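Putative alpha-L-fucosidase (PDB 3GZA) probably hydrolyses alpha-L-fucosidic bonds with a TIM-barrel catalytic domain of the glycosyl hydrolase family 29 type. Local coordinates at residues 24-29 and 112-117; 49-54 and 94-99; 53-58 and 101-106; 90-95 and 170-175; 117-120 and 124-127. All blocks are in the same frame, centred on the assembly; numbering follows the deposited sequence. Where two conformers were deposited one is given.

Contact 1 of 5, residues 24-29 and 112-117. With EDO (1,2-ethanediol), chain D.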
# COMPACT_ATOMS: atom_id res chain seq x y z
N ALA A 24 -17.16 -9.06 -23.07
CA ALA A 24 -15.77 -9.40 -22.83
C ALA A 24 -15.32 -8.94 -21.46
O ALA A 24 -15.76 -7.90 -20.95
CB ALA A 24 -14.87 -8.74 -23.89
N VAL A 25 -14.42 -9.71 -20.86
CA VAL A 25 -13.74 -9.31 -19.62
C VAL A 25 -12.21 -9.26 -19.97
O VAL A 25 -11.64 -10.15 -20.62
CB VAL A 25 -14.03 -10.20 -18.39
CG1 VAL A 25 -13.55 -11.64 -18.63
CG2 VAL A 25 -13.42 -9.57 -17.12
N PHE A 26 -11.55 -8.18 -19.56
CA PHE A 26 -10.15 -7.93 -19.77
C PHE A 26 -9.44 -8.02 -18.43
O PHE A 26 -9.76 -7.21 -17.55
CB PHE A 26 -9.91 -6.53 -20.37
CG PHE A 26 -10.50 -6.32 -21.74
CD1 PHE A 26 -11.85 -5.99 -21.88
CD2 PHE A 26 -9.74 -6.53 -22.86
CE1 PHE A 26 -12.38 -5.83 -23.18
CE2 PHE A 26 -10.26 -6.33 -24.10
CZ PHE A 26 -11.60 -5.98 -24.25
N HIS A 27 -8.60 -9.03 -18.25
CA HIS A 27 -7.78 -9.20 -17.06
C HIS A 27 -6.42 -8.53 -17.26
O HIS A 27 -5.76 -8.77 -18.28
CB HIS A 27 -7.59 -10.67 -16.71
CG HIS A 27 -8.81 -11.33 -16.14
ND1 HIS A 27 -9.91 -11.70 -16.90
CD2 HIS A 27 -9.08 -11.70 -14.88
CE1 HIS A 27 -10.81 -12.26 -16.10
NE2 HIS A 27 -10.33 -12.28 -14.87
N TYR A 28 -6.00 -7.70 -16.31
CA TYR A 28 -4.73 -7.00 -16.39
C TYR A 28 -4.29 -6.71 -14.96
O TYR A 28 -5.10 -6.23 -14.16
CB TYR A 28 -4.94 -5.73 -17.21
CG TYR A 28 -3.79 -5.21 -18.02
CD1 TYR A 28 -3.12 -6.06 -18.86
CD2 TYR A 28 -3.46 -3.87 -18.01
CE1 TYR A 28 -2.12 -5.59 -19.69
CE2 TYR A 28 -2.45 -3.39 -18.81
CZ TYR A 28 -1.84 -4.24 -19.67
OH TYR A 28 -0.87 -3.80 -20.53
N ASP A 29 -3.09 -7.08 -14.63
CA ASP A 29 -2.51 -6.85 -13.32
C ASP A 29 -1.00 -6.88 -13.48
O ASP A 29 -0.49 -7.13 -14.57
CB ASP A 29 -3.07 -7.89 -12.32
CG ASP A 29 -2.94 -7.49 -10.84
OD1 ASP A 29 -2.09 -6.60 -10.49
OD2 ASP A 29 -3.68 -8.12 -10.03
N ARG A 112 -10.51 4.74 -16.38
CA ARG A 112 -11.08 5.88 -17.11
C ARG A 112 -10.91 5.74 -18.62
O ARG A 112 -11.84 5.93 -19.40
CB ARG A 112 -10.50 7.18 -16.64
CG ARG A 112 -11.28 8.32 -17.28
CD ARG A 112 -11.17 9.64 -16.61
NE ARG A 112 -11.37 9.60 -15.19
CZ ARG A 112 -12.57 9.48 -14.58
NH1 ARG A 112 -13.69 9.39 -15.28
NH2 ARG A 112 -12.63 9.49 -13.26
N ASP A 113 -9.69 5.42 -19.04
CA ASP A 113 -9.44 5.21 -20.46
C ASP A 113 -10.46 4.18 -20.98
O ASP A 113 -11.10 4.37 -22.02
CB ASP A 113 -8.05 4.62 -20.67
CG ASP A 113 -6.91 5.61 -20.58
OD1 ASP A 113 -7.05 6.73 -20.06
OD2 ASP A 113 -5.83 5.19 -21.03
N PHE A 114 -10.62 3.11 -20.23
CA PHE A 114 -11.47 1.97 -20.61
C PHE A 114 -12.93 2.29 -20.72
O PHE A 114 -13.56 1.98 -21.75
CB PHE A 114 -11.26 0.86 -19.58
CG PHE A 114 -12.02 -0.39 -19.89
CD1 PHE A 114 -11.51 -1.30 -20.76
CD2 PHE A 114 -13.23 -0.67 -19.29
CE1 PHE A 114 -12.20 -2.44 -21.08
CE2 PHE A 114 -13.91 -1.87 -19.58
CZ PHE A 114 -13.40 -2.73 -20.47
N VAL A 115 -13.48 2.97 -19.72
CA VAL A 115 -14.90 3.28 -19.80
C VAL A 115 -15.15 4.28 -20.92
O VAL A 115 -16.15 4.20 -21.65
CB VAL A 115 -15.51 3.77 -18.47
CG1 VAL A 115 -15.37 2.71 -17.35
CG2 VAL A 115 -14.92 5.11 -18.05
N ASN A 116 -14.20 5.20 -21.14
CA ASN A 116 -14.32 6.14 -22.23
C ASN A 116 -14.33 5.40 -23.59
O ASN A 116 -15.13 5.74 -24.47
CB ASN A 116 -13.17 7.17 -22.20
CG ASN A 116 -13.29 8.17 -21.04
OD1 ASN A 116 -14.32 8.25 -20.35
ND2 ASN A 116 -12.27 9.02 -20.89
N SER A 117 -13.42 4.43 -23.75
CA SER A 117 -13.33 3.64 -24.98
C SER A 117 -14.60 2.87 -25.19
O SER A 117 -15.11 2.82 -26.30
CB SER A 117 -12.11 2.70 -24.96
OG SER A 117 -10.92 3.47 -24.94
C1 EDO D . -11.70 -15.09 -14.05
O1 EDO D . -11.54 -14.00 -13.13
C2 EDO D . -13.15 -15.08 -14.41
O2 EDO D . -13.88 -15.56 -13.29
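Phe26 and Phe114 meet through one corner of each ring, CD1 of Phe26 lying 3.7 Å from CE1 of Phe114. The ring planes are inclined at 72° and the centroids are 5.6 Å apart. Phe26 CD1 reaches the Phe114 ring at its edge, close to the ring plane, whereas Phe114 CE1 approaches the Phe26 ring obliquely. The two backbones are far apart, 10.0 Å between Phe26 CA and Phe114 CA, and the rings bridge that distance. Phe114 does so with CG anti to its backbone N (chi1 -177°), which sends the ring outward from helix 110-121 toward the barrel strand 22-26.

Around the pair, Ala68 of helix 61-69 and Ala76 of strand 75-79 touch Phe26, and Trp64, Ala76 and Leu78 touch Phe114. The next residue, His27, takes no part in the ring contact; its NE2 shares a hydrogen bond of 2.7 Å with O1 of an ethanediol, probably from the crystallisation liquor. Between strand and helix themselves the contact is wholly apolar: no hydrogen bond spans it, and here strand 22-26 and helix 110-121 meet only through buried aromatic carbon.

Contact 2 of 5, residues 49-54 and 94-99. With EDO (1,2-ethanediol), chain J.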
# COMPACT_ATOMS: atom_id res chain seq x y z
N GLU A 49 7.28 -8.03 -6.33
CA GLU A 49 8.61 -7.47 -5.95
C GLU A 49 8.85 -6.05 -6.43
O GLU A 49 9.39 -5.24 -5.68
CB GLU A 49 9.76 -8.38 -6.39
CG GLU A 49 9.77 -9.68 -5.66
CD GLU A 49 10.11 -9.57 -4.17
OE1 GLU A 49 11.00 -8.76 -3.79
OE2 GLU A 49 9.51 -10.35 -3.40
N ASP A 50 8.45 -5.75 -7.66
CA ASP A 50 8.65 -4.41 -8.22
C ASP A 50 7.51 -4.06 -9.10
O ASP A 50 7.35 -4.61 -10.18
CB ASP A 50 9.98 -4.44 -8.98
CG ASP A 50 10.34 -3.10 -9.62
OD1 ASP A 50 9.58 -2.14 -9.48
OD2 ASP A 50 11.44 -3.02 -10.25
N TYR A 51 6.68 -3.14 -8.64
CA TYR A 51 5.54 -2.76 -9.44
C TYR A 51 5.88 -1.92 -10.66
O TYR A 51 5.02 -1.74 -11.54
CB TYR A 51 4.46 -2.09 -8.61
CG TYR A 51 4.91 -0.99 -7.65
CD1 TYR A 51 5.20 0.30 -8.05
CD2 TYR A 51 4.96 -1.28 -6.28
CE1 TYR A 51 5.56 1.26 -7.12
CE2 TYR A 51 5.30 -0.35 -5.36
CZ TYR A 51 5.59 0.91 -5.76
OH TYR A 51 5.94 1.82 -4.80
N ASN A 52 7.10 -1.40 -10.78
CA ASN A 52 7.47 -0.65 -11.97
C ASN A 52 7.73 -1.50 -13.21
O ASN A 52 8.11 -0.99 -14.26
CB ASN A 52 8.53 0.42 -11.70
CG ASN A 52 7.89 1.67 -11.11
OD1 ASN A 52 6.95 2.24 -11.69
ND2 ASN A 52 8.36 2.08 -9.94
N ILE A 53 7.53 -2.80 -13.10
CA ILE A 53 7.50 -3.60 -14.32
C ILE A 53 6.25 -3.18 -15.13
O ILE A 53 6.17 -3.44 -16.35
CB ILE A 53 7.50 -5.12 -14.03
CG1 ILE A 53 6.30 -5.59 -13.18
CG2 ILE A 53 8.85 -5.55 -13.43
CD1 ILE A 53 6.18 -7.15 -12.94
N PHE A 54 5.28 -2.55 -14.47
CA PHE A 54 4.07 -2.11 -15.14
C PHE A 54 4.41 -0.91 -16.02
O PHE A 54 4.52 0.23 -15.52
CB PHE A 54 3.02 -1.68 -14.13
CG PHE A 54 1.64 -1.47 -14.74
CD1 PHE A 54 1.27 -0.24 -15.24
CD2 PHE A 54 0.74 -2.51 -14.78
CE1 PHE A 54 0.08 -0.06 -15.87
CE2 PHE A 54 -0.52 -2.35 -15.38
CZ PHE A 54 -0.86 -1.10 -15.90
N ASN A 94 -6.85 3.34 -1.94
CA ASN A 94 -5.88 2.26 -2.14
C ASN A 94 -4.62 2.90 -2.72
O ASN A 94 -4.64 3.29 -3.87
CB ASN A 94 -6.42 1.28 -3.18
CG ASN A 94 -5.44 0.15 -3.47
OD1 ASN A 94 -4.40 0.04 -2.85
ND2 ASN A 94 -5.74 -0.65 -4.48
N PRO A 95 -3.56 3.07 -1.92
CA PRO A 95 -2.35 3.76 -2.41
C PRO A 95 -1.58 2.90 -3.42
O PRO A 95 -0.72 3.41 -4.17
CB PRO A 95 -1.50 3.94 -1.15
CG PRO A 95 -1.97 2.80 -0.23
CD PRO A 95 -3.43 2.60 -0.54
N TYR A 96 -1.88 1.60 -3.44
CA TYR A 96 -1.25 0.66 -4.36
C TYR A 96 -2.02 0.65 -5.66
O TYR A 96 -2.84 -0.22 -5.95
CB TYR A 96 -1.30 -0.74 -3.75
CG TYR A 96 -0.38 -1.77 -4.31
CD1 TYR A 96 0.96 -1.49 -4.58
CD2 TYR A 96 -0.79 -3.08 -4.50
CE1 TYR A 96 1.85 -2.48 -5.00
CE2 TYR A 96 0.10 -4.05 -4.94
CZ TYR A 96 1.40 -3.75 -5.18
OH TYR A 96 2.31 -4.75 -5.51
N CYS A 97 -1.83 1.75 -6.37
CA CYS A 97 -2.56 2.01 -7.62
C CYS A 97 -1.67 2.78 -8.59
O CYS A 97 -0.47 2.96 -8.35
CB CYS A 97 -3.87 2.73 -7.33
SG CYS A 97 -3.71 4.48 -6.84
N LEU A 98 -2.28 3.27 -9.67
CA LEU A 98 -1.53 3.97 -10.70
C LEU A 98 -0.81 5.23 -10.24
O LEU A 98 0.14 5.70 -10.92
CB LEU A 98 -2.40 4.16 -11.94
CG LEU A 98 -2.69 2.85 -12.66
CD1 LEU A 98 -3.80 3.15 -13.72
CD2 LEU A 98 -1.44 2.18 -13.31
N LYS A 99 -1.20 5.79 -9.09
CA LYS A 99 -0.47 6.92 -8.51
C LYS A 99 0.99 6.52 -8.15
O LYS A 99 1.84 7.40 -8.07
CB LYS A 99 -1.15 7.43 -7.25
CG LYS A 99 -2.48 8.09 -7.49
CD LYS A 99 -3.05 8.67 -6.24
CE LYS A 99 -4.30 9.48 -6.48
NZ LYS A 99 -4.03 10.75 -7.23
C1 EDO J . 9.41 -4.61 -2.11
O1 EDO J . 8.59 -4.64 -3.25
C2 EDO J . 10.06 -5.97 -1.85
O2 EDO J . 10.89 -6.33 -2.96
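Tyr51 and Tyr96 are brought together by different first torsions. In Tyr51, CG sits between the backbone N and the carbonyl carbon (chi1 47°), turning the ring toward residues 94-99; in Tyr96, CG is anti to the backbone N (chi1 -162°), which carries Tyr96 CE1 to the Tyr51 ring. CD2 of Tyr51 comes to the edge of the Tyr96 ring, near its plane, 3.6 Å from Tyr96 CE1. With the planes at 79° and the centroids 5.8 Å apart, the rings meet obliquely.

A second touch lies further along both loops, where the methyl CD2 of Leu98 approaches CE1 of Phe54 at 3.7 Å, the two side chains crossing at about a right angle. Asx turns shape both backbones: Asp50 OD1 accepts from Asn52 N at 2.9 Å, and Asn94 OD1 accepts from Tyr96 N at 3.0 Å. Tyr96 is itself the centre of an inverse gamma turn, and its ring also meets Phe86 edge-to-face.

These loops lie at the dimer interface, Tyr51 packing on Val93 of the second subunit. An ethanediol, probably from the crystallisation liquor, donates from O1 to Glu49 O and from O2 to Glu49 OE1, both at 2.6 Å, and also bonds Lys164 of that subunit. The chemistry is thus divided: aromatic and aliphatic carbon joins the loops within one chain, while Glu49 OE2 makes a salt bridge to Arg160 of the second subunit.

Contact 3 of 5, residues 53-58 and 101-106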
# COMPACT_ATOMS: atom_id res chain seq x y z
N ILE A 53 7.53 -2.80 -13.10
CA ILE A 53 7.50 -3.60 -14.32
C ILE A 53 6.25 -3.18 -15.13
O ILE A 53 6.17 -3.44 -16.35
CB ILE A 53 7.50 -5.12 -14.03
CG1 ILE A 53 6.30 -5.59 -13.18
CG2 ILE A 53 8.85 -5.55 -13.43
CD1 ILE A 53 6.18 -7.15 -12.94
N PHE A 54 5.28 -2.55 -14.47
CA PHE A 54 4.07 -2.11 -15.14
C PHE A 54 4.41 -0.91 -16.02
O PHE A 54 4.52 0.23 -15.52
CB PHE A 54 3.02 -1.68 -14.13
CG PHE A 54 1.64 -1.47 -14.74
CD1 PHE A 54 1.27 -0.24 -15.24
CD2 PHE A 54 0.74 -2.51 -14.78
CE1 PHE A 54 0.08 -0.06 -15.87
CE2 PHE A 54 -0.52 -2.35 -15.38
CZ PHE A 54 -0.86 -1.10 -15.90
N ASN A 55 4.49 -1.12 -17.33
CA ASN A 55 4.87 -0.08 -18.28
C ASN A 55 4.33 -0.32 -19.69
O ASN A 55 5.13 -0.56 -20.61
CB ASN A 55 6.40 0.06 -18.25
CG ASN A 55 6.90 1.27 -18.97
OD1 ASN A 55 6.23 2.32 -18.99
ND2 ASN A 55 8.10 1.17 -19.56
N PRO A 56 3.00 -0.30 -19.87
CA PRO A 56 2.39 -0.56 -21.19
C PRO A 56 2.52 0.73 -22.05
O PRO A 56 1.59 1.53 -22.16
CB PRO A 56 0.96 -0.90 -20.87
CG PRO A 56 0.64 -0.20 -19.62
CD PRO A 56 1.97 -0.06 -18.85
N THR A 57 3.67 0.90 -22.69
CA THR A 57 3.94 2.14 -23.41
C THR A 57 3.11 2.36 -24.69
O THR A 57 3.09 3.49 -25.21
CB THR A 57 5.46 2.27 -23.78
OG1 THR A 57 5.85 1.19 -24.64
CG2 THR A 57 6.36 2.31 -22.51
N GLU A 58 2.42 1.32 -25.17
CA GLU A 58 1.54 1.41 -26.34
C GLU A 58 0.08 1.24 -25.95
O GLU A 58 -0.76 0.97 -26.80
CB GLU A 58 1.92 0.37 -27.39
CG GLU A 58 3.30 0.56 -28.00
CD GLU A 58 3.63 -0.53 -28.99
OE1 GLU A 58 3.05 -0.50 -30.09
OE2 GLU A 58 4.48 -1.39 -28.68
N VAL A 101 3.19 4.46 -9.69
CA VAL A 101 4.11 4.01 -10.70
C VAL A 101 4.67 5.11 -11.56
O VAL A 101 4.11 6.22 -11.62
CB VAL A 101 3.44 2.95 -11.63
CG1 VAL A 101 2.96 1.75 -10.84
CG2 VAL A 101 2.33 3.58 -12.50
N LYS A 102 5.82 4.85 -12.17
CA LYS A 102 6.48 5.82 -13.07
C LYS A 102 5.74 6.02 -14.40
O LYS A 102 5.73 7.13 -14.95
CB LYS A 102 7.91 5.38 -13.35
CG LYS A 102 8.81 5.34 -12.12
CD LYS A 102 10.13 4.65 -12.47
CE LYS A 102 11.13 4.63 -11.26
NZ LYS A 102 12.47 3.92 -11.54
N TRP A 103 5.10 4.94 -14.88
CA TRP A 103 4.29 5.00 -16.09
C TRP A 103 3.25 6.11 -15.98
O TRP A 103 2.56 6.24 -14.96
CB TRP A 103 3.61 3.66 -16.29
CG TRP A 103 2.72 3.59 -17.48
CD1 TRP A 103 3.10 3.41 -18.76
CD2 TRP A 103 1.28 3.67 -17.49
NE1 TRP A 103 2.00 3.38 -19.58
CE2 TRP A 103 0.87 3.52 -18.83
CE3 TRP A 103 0.31 3.82 -16.51
CZ2 TRP A 103 -0.47 3.54 -19.21
CZ3 TRP A 103 -1.00 3.84 -16.88
CH2 TRP A 103 -1.39 3.69 -18.21
N ARG A 104 3.18 6.93 -17.03
CA ARG A 104 2.29 8.08 -17.05
C ARG A 104 2.45 9.05 -15.88
O ARG A 104 1.54 9.81 -15.57
CB ARG A 104 0.84 7.71 -17.32
CG ARG A 104 0.63 7.22 -18.75
CD ARG A 104 -0.82 7.01 -19.03
NE ARG A 104 -0.99 6.49 -20.39
CZ ARG A 104 -2.14 6.13 -20.95
NH1 ARG A 104 -3.29 6.23 -20.32
NH2 ARG A 104 -2.12 5.65 -22.19
N ASP A 105 3.66 9.07 -15.30
CA ASP A 105 4.04 10.01 -14.26
C ASP A 105 3.08 9.96 -13.08
O ASP A 105 2.81 11.00 -12.44
CB ASP A 105 4.13 11.42 -14.89
CG ASP A 105 4.84 12.46 -14.00
OD1 ASP A 105 5.76 12.10 -13.23
OD2 ASP A 105 4.47 13.63 -14.11
N GLY A 106 2.59 8.76 -12.82
CA GLY A 106 1.64 8.54 -11.73
C GLY A 106 0.26 9.13 -11.88
O GLY A 106 -0.50 9.20 -10.90
O HOH W 1 5.93 2.19 -14.19
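Trp103 is the centre of the tightly packed part, pressed on one face by both Pro56 and Phe54. Its CG lies opposite the backbone N (chi1 178°), which sets the indole against these two residues. Pro56 CD stands 3.6 Å from the centroid of the five-membered ring of Trp103, only 14° off its normal, a well-formed CH-pi contact. Over the six-membered ring of Trp103 comes the edge of Phe54 in a T-shaped pair, planes at 81°, with Phe54 CE1 3.9 Å from Trp103 CE3. The indole nitrogen makes a weak, bent hydrogen bond, Trp103 NE1 to Pro56 O at 3.2 Å; Pro56 is the centre of an inverse gamma turn. On the opposite face of the indole lies CG of Arg104, whose guanidinium pairs with Asp113 and has Trp103 CZ2 over one face, toward the rim.

The looser side runs out to the exposed Asn55, whose OD1 rests at the edge of the indole, 3.3 Å from Trp103 CD1. A water joins the backbones, donating to Phe54 O at 2.8 Å and accepting from Trp103 N at 3.0 Å. An alanine in place of Trp103 would strip Pro56 and Phe54 of their aromatic cover and would probably open a gap between the loops.

Both loops lead into helices of the barrel's outer layer, residues 53-58 into helix 61-69 and residues 101-106 into helix 110-121, whose Ile110 touches both Trp103 and Phe54.

Contact 4 of 5, residues 90-95 and 170-175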
# COMPACT_ATOMS: atom_id res chain seq x y z
N GLN A 90 -6.95 5.96 -10.47
CA GLN A 90 -6.46 7.01 -9.55
C GLN A 90 -7.29 6.92 -8.26
O GLN A 90 -8.26 7.63 -8.09
CB GLN A 90 -6.62 8.37 -10.16
CG GLN A 90 -5.62 8.61 -11.27
CD GLN A 90 -4.19 8.91 -10.77
OE1 GLN A 90 -3.98 9.81 -9.95
NE2 GLN A 90 -3.23 8.15 -11.27
N SER A 91 -6.83 6.09 -7.32
CA SER A 91 -7.59 5.93 -6.08
C SER A 91 -7.02 6.81 -4.98
O SER A 91 -5.83 7.09 -4.97
CB SER A 91 -7.49 4.48 -5.56
OG SER A 91 -8.24 4.28 -4.37
N ASP A 92 -7.92 7.29 -4.13
CA ASP A 92 -7.54 8.07 -2.94
C ASP A 92 -7.61 7.25 -1.64
O ASP A 92 -7.49 7.81 -0.54
CB ASP A 92 -8.46 9.27 -2.85
CG ASP A 92 -8.39 10.12 -4.10
OD1 ASP A 92 -7.25 10.50 -4.49
OD2 ASP A 92 -9.47 10.44 -4.69
N VAL A 93 -7.84 5.95 -1.79
CA VAL A 93 -7.97 5.06 -0.66
C VAL A 93 -7.08 3.85 -0.73
O VAL A 93 -6.61 3.38 0.32
CB VAL A 93 -9.46 4.65 -0.37
CG1 VAL A 93 -10.31 5.92 -0.14
CG2 VAL A 93 -10.05 3.83 -1.52
N ASN A 94 -6.85 3.34 -1.94
CA ASN A 94 -5.88 2.26 -2.14
C ASN A 94 -4.62 2.90 -2.72
O ASN A 94 -4.64 3.29 -3.87
CB ASN A 94 -6.42 1.28 -3.18
CG ASN A 94 -5.44 0.15 -3.47
OD1 ASN A 94 -4.40 0.04 -2.85
ND2 ASN A 94 -5.74 -0.65 -4.48
N PRO A 95 -3.56 3.07 -1.92
CA PRO A 95 -2.35 3.76 -2.41
C PRO A 95 -1.58 2.90 -3.42
O PRO A 95 -0.72 3.41 -4.17
CB PRO A 95 -1.50 3.94 -1.15
CG PRO A 95 -1.97 2.80 -0.23
CD PRO A 95 -3.43 2.60 -0.54
N CYS A 170 -17.88 3.37 -8.43
CA CYS A 170 -19.33 3.58 -8.73
C CYS A 170 -19.74 5.03 -8.85
O CYS A 170 -20.90 5.30 -9.18
CB CYS A 170 -20.21 2.90 -7.67
SG CYS A 170 -20.20 1.09 -7.73
N THR A 171 -18.84 5.96 -8.53
CA THR A 171 -19.19 7.39 -8.57
C THR A 171 -18.39 8.23 -9.55
O THR A 171 -18.85 9.31 -9.90
CB THR A 171 -19.09 8.05 -7.18
OG1 THR A 171 -17.73 7.89 -6.68
CG2 THR A 171 -20.11 7.37 -6.21
N ARG A 172 -17.25 7.75 -10.00
CA ARG A 172 -16.38 8.61 -10.81
C ARG A 172 -16.23 8.18 -12.26
O ARG A 172 -15.48 8.83 -12.98
CB ARG A 172 -14.99 8.62 -10.17
CG ARG A 172 -14.93 9.11 -8.78
CD ARG A 172 -13.53 8.95 -8.20
NE ARG A 172 -13.46 9.42 -6.82
CZ ARG A 172 -12.31 9.46 -6.14
NH1 ARG A 172 -11.19 9.05 -6.71
NH2 ARG A 172 -12.31 9.90 -4.91
N TYR A 173 -16.95 7.13 -12.68
CA TYR A 173 -16.75 6.55 -14.01
C TYR A 173 -18.03 6.35 -14.82
O TYR A 173 -18.05 5.56 -15.76
CB TYR A 173 -15.96 5.24 -13.88
CG TYR A 173 -14.60 5.47 -13.28
CD1 TYR A 173 -13.50 5.87 -14.02
CD2 TYR A 173 -14.41 5.33 -11.90
CE1 TYR A 173 -12.27 6.13 -13.42
CE2 TYR A 173 -13.21 5.58 -11.30
CZ TYR A 173 -12.11 5.98 -12.07
OH TYR A 173 -10.92 6.31 -11.49
N GLY A 174 -19.05 7.13 -14.49
CA GLY A 174 -20.32 7.04 -15.21
C GLY A 174 -21.13 5.80 -14.85
O GLY A 174 -20.79 5.06 -13.94
N ASP A 175 -22.22 5.59 -15.59
CA ASP A 175 -23.14 4.46 -15.35
C ASP A 175 -22.55 3.18 -15.88
O ASP A 175 -22.02 3.12 -16.99
CB ASP A 175 -24.50 4.75 -15.95
CG ASP A 175 -25.22 5.91 -15.26
OD1 ASP A 175 -24.80 6.35 -14.16
OD2 ASP A 175 -26.23 6.41 -15.81
O HOH W 2 -10.58 8.11 -9.47
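Arg172 reaches from segment 170-175 toward Asp92. From CB, its CG lies opposite the carbonyl carbon (chi1 -60°), and the chain then runs extended to NE, carrying the guanidinium to the loop. There CZ lies 3.3 Å from Asp92 OD2, and the grip is end-on, NH1 at 3.0 Å and NH2 at 2.9 Å from that same Asp92 OD2. NH2 uses the anti lone pair of the oxygen, while NH1 meets it from above the carboxylate plane; the two flat groups are turned 56° apart, and OD2 sits 18° out of the guanidinium plane. NH1 also donates to a water, which in turn donates to Gln90 O and to Tyr173 OH. That hydroxyl is hydrogen-bonded to Asp109 as well. The backbone N of Asp92 is bonded to Glu168 of helix 148-171.

With an alanine here, Asp92 OD2 would probably be left without this charged mate and the shared water unsettled. The join is therefore mainly polar: a salt bridge in which two bent N-H bonds share one oxygen, plus one water bridging three groups.

Contact 5 of 5, residues 117-120 and 124-127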
# COMPACT_ATOMS: atom_id res chain seq x y z
N SER A 117 -13.42 4.43 -23.75
CA SER A 117 -13.33 3.64 -24.98
C SER A 117 -14.60 2.87 -25.19
O SER A 117 -15.11 2.82 -26.30
CB SER A 117 -12.11 2.70 -24.96
OG SER A 117 -10.92 3.47 -24.94
N CYS A 118 -15.14 2.23 -24.15
CA CYS A 118 -16.40 1.49 -24.29
C CYS A 118 -17.46 2.39 -24.88
O CYS A 118 -18.10 2.09 -25.89
CB CYS A 118 -16.88 0.97 -22.93
SG CYS A 118 -15.88 -0.45 -22.34
N ARG A 119 -17.67 3.55 -24.25
CA ARG A 119 -18.74 4.43 -24.68
C ARG A 119 -18.52 4.97 -26.08
O ARG A 119 -19.48 5.18 -26.84
CB ARG A 119 -18.93 5.55 -23.65
CG ARG A 119 -19.45 5.02 -22.33
CD ARG A 119 -19.65 6.07 -21.26
NE ARG A 119 -20.04 5.41 -19.99
CZ ARG A 119 -19.35 5.45 -18.84
NH1 ARG A 119 -18.20 6.12 -18.72
NH2 ARG A 119 -19.83 4.80 -17.81
N LYS A 120 -17.27 5.21 -26.43
CA LYS A 120 -16.92 5.70 -27.78
C LYS A 120 -17.40 4.76 -28.91
O LYS A 120 -17.86 5.23 -29.96
CB LYS A 120 -15.41 5.91 -27.88
CG LYS A 120 -14.88 6.37 -29.25
CD LYS A 120 -13.40 6.70 -29.22
CE LYS A 120 -12.84 7.00 -30.58
NZ LYS A 120 -11.38 7.29 -30.43
N GLN A 124 -21.20 -1.17 -23.48
CA GLN A 124 -21.51 -0.77 -22.12
C GLN A 124 -20.37 -1.22 -21.21
O GLN A 124 -20.03 -2.40 -21.17
CB GLN A 124 -22.83 -1.41 -21.68
CG GLN A 124 -24.01 -0.90 -22.53
CD GLN A 124 -25.32 -1.68 -22.32
OE1 GLN A 124 -25.99 -1.52 -21.33
NE2 GLN A 124 -25.67 -2.51 -23.29
N PRO A 125 -19.79 -0.29 -20.44
CA PRO A 125 -18.68 -0.66 -19.57
C PRO A 125 -19.06 -1.19 -18.24
O PRO A 125 -19.96 -0.65 -17.63
CB PRO A 125 -17.95 0.69 -19.35
CG PRO A 125 -18.98 1.69 -19.49
CD PRO A 125 -20.02 1.17 -20.43
N GLY A 126 -18.38 -2.23 -17.80
CA GLY A 126 -18.51 -2.73 -16.45
C GLY A 126 -17.15 -2.79 -15.78
O GLY A 126 -16.13 -2.70 -16.41
N ILE A 127 -17.16 -3.02 -14.47
CA ILE A 127 -15.91 -3.05 -13.69
C ILE A 127 -15.87 -4.30 -12.83
O ILE A 127 -16.86 -4.65 -12.16
CB ILE A 127 -15.75 -1.79 -12.84
CG1 ILE A 127 -15.63 -0.51 -13.71
CG2 ILE A 127 -14.46 -1.93 -12.02
CD1 ILE A 127 -15.61 0.82 -12.95
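This is a packing contact without hydrogen bonds, apolar on the strand side, between a helix and the strand that directly follows it: helix 110-121 turns back within a few residues into strand 124-129, which runs parallel to strand 75-79, completing a beta-alpha-beta unit of the barrel. Pro125 is its main surface on the strand side. Its CB lies 3.7 Å from Cys118 CB and 3.8 Å from Cys118 SG, the thiol side chain facing the proline at the closest backbone approach, 5.7 Å between Cys118 CA and Pro125 CA.

Arg119 covers the proline from another direction. Its chain is extended from CG to NE and crosses Pro125 at about a right angle, bringing one face of the guanidinium over Pro125 CG, offset toward the rim, with NH2 of Arg119 3.6 Å from that carbon. The charged group thus has a double role: its face packs on proline carbon while NH2 donates to the carbonyls of Tyr173 and Asp175.

How the contacts relate
Contacts 1 and 5 share helix 110-121 and reach the same barrel sheet, with centres about 8 Å apart; Val115 packs on Pro125 between them. Contacts 2 and 3 share Phe54, have centres about 9 Å apart, and are tied by a hydrogen bond, Asn52 OD1 to Lys102 N, 2.9 Å. Both are nested inside the loop closed by contact 1, whose Tyr28 packs on Phe54 and Pro56. Contact 5 is likewise nested inside contact 4. A hydrogen bond of 2.9 Å from Lys99 NZ to Gln90 OE1 joins contacts 2 and 4. The Phe54 side chain lies about 11 Å from the sodium ion held by His31, Asp34 and Ile36. Contacts 2, 3 and 4 also touch the second subunit.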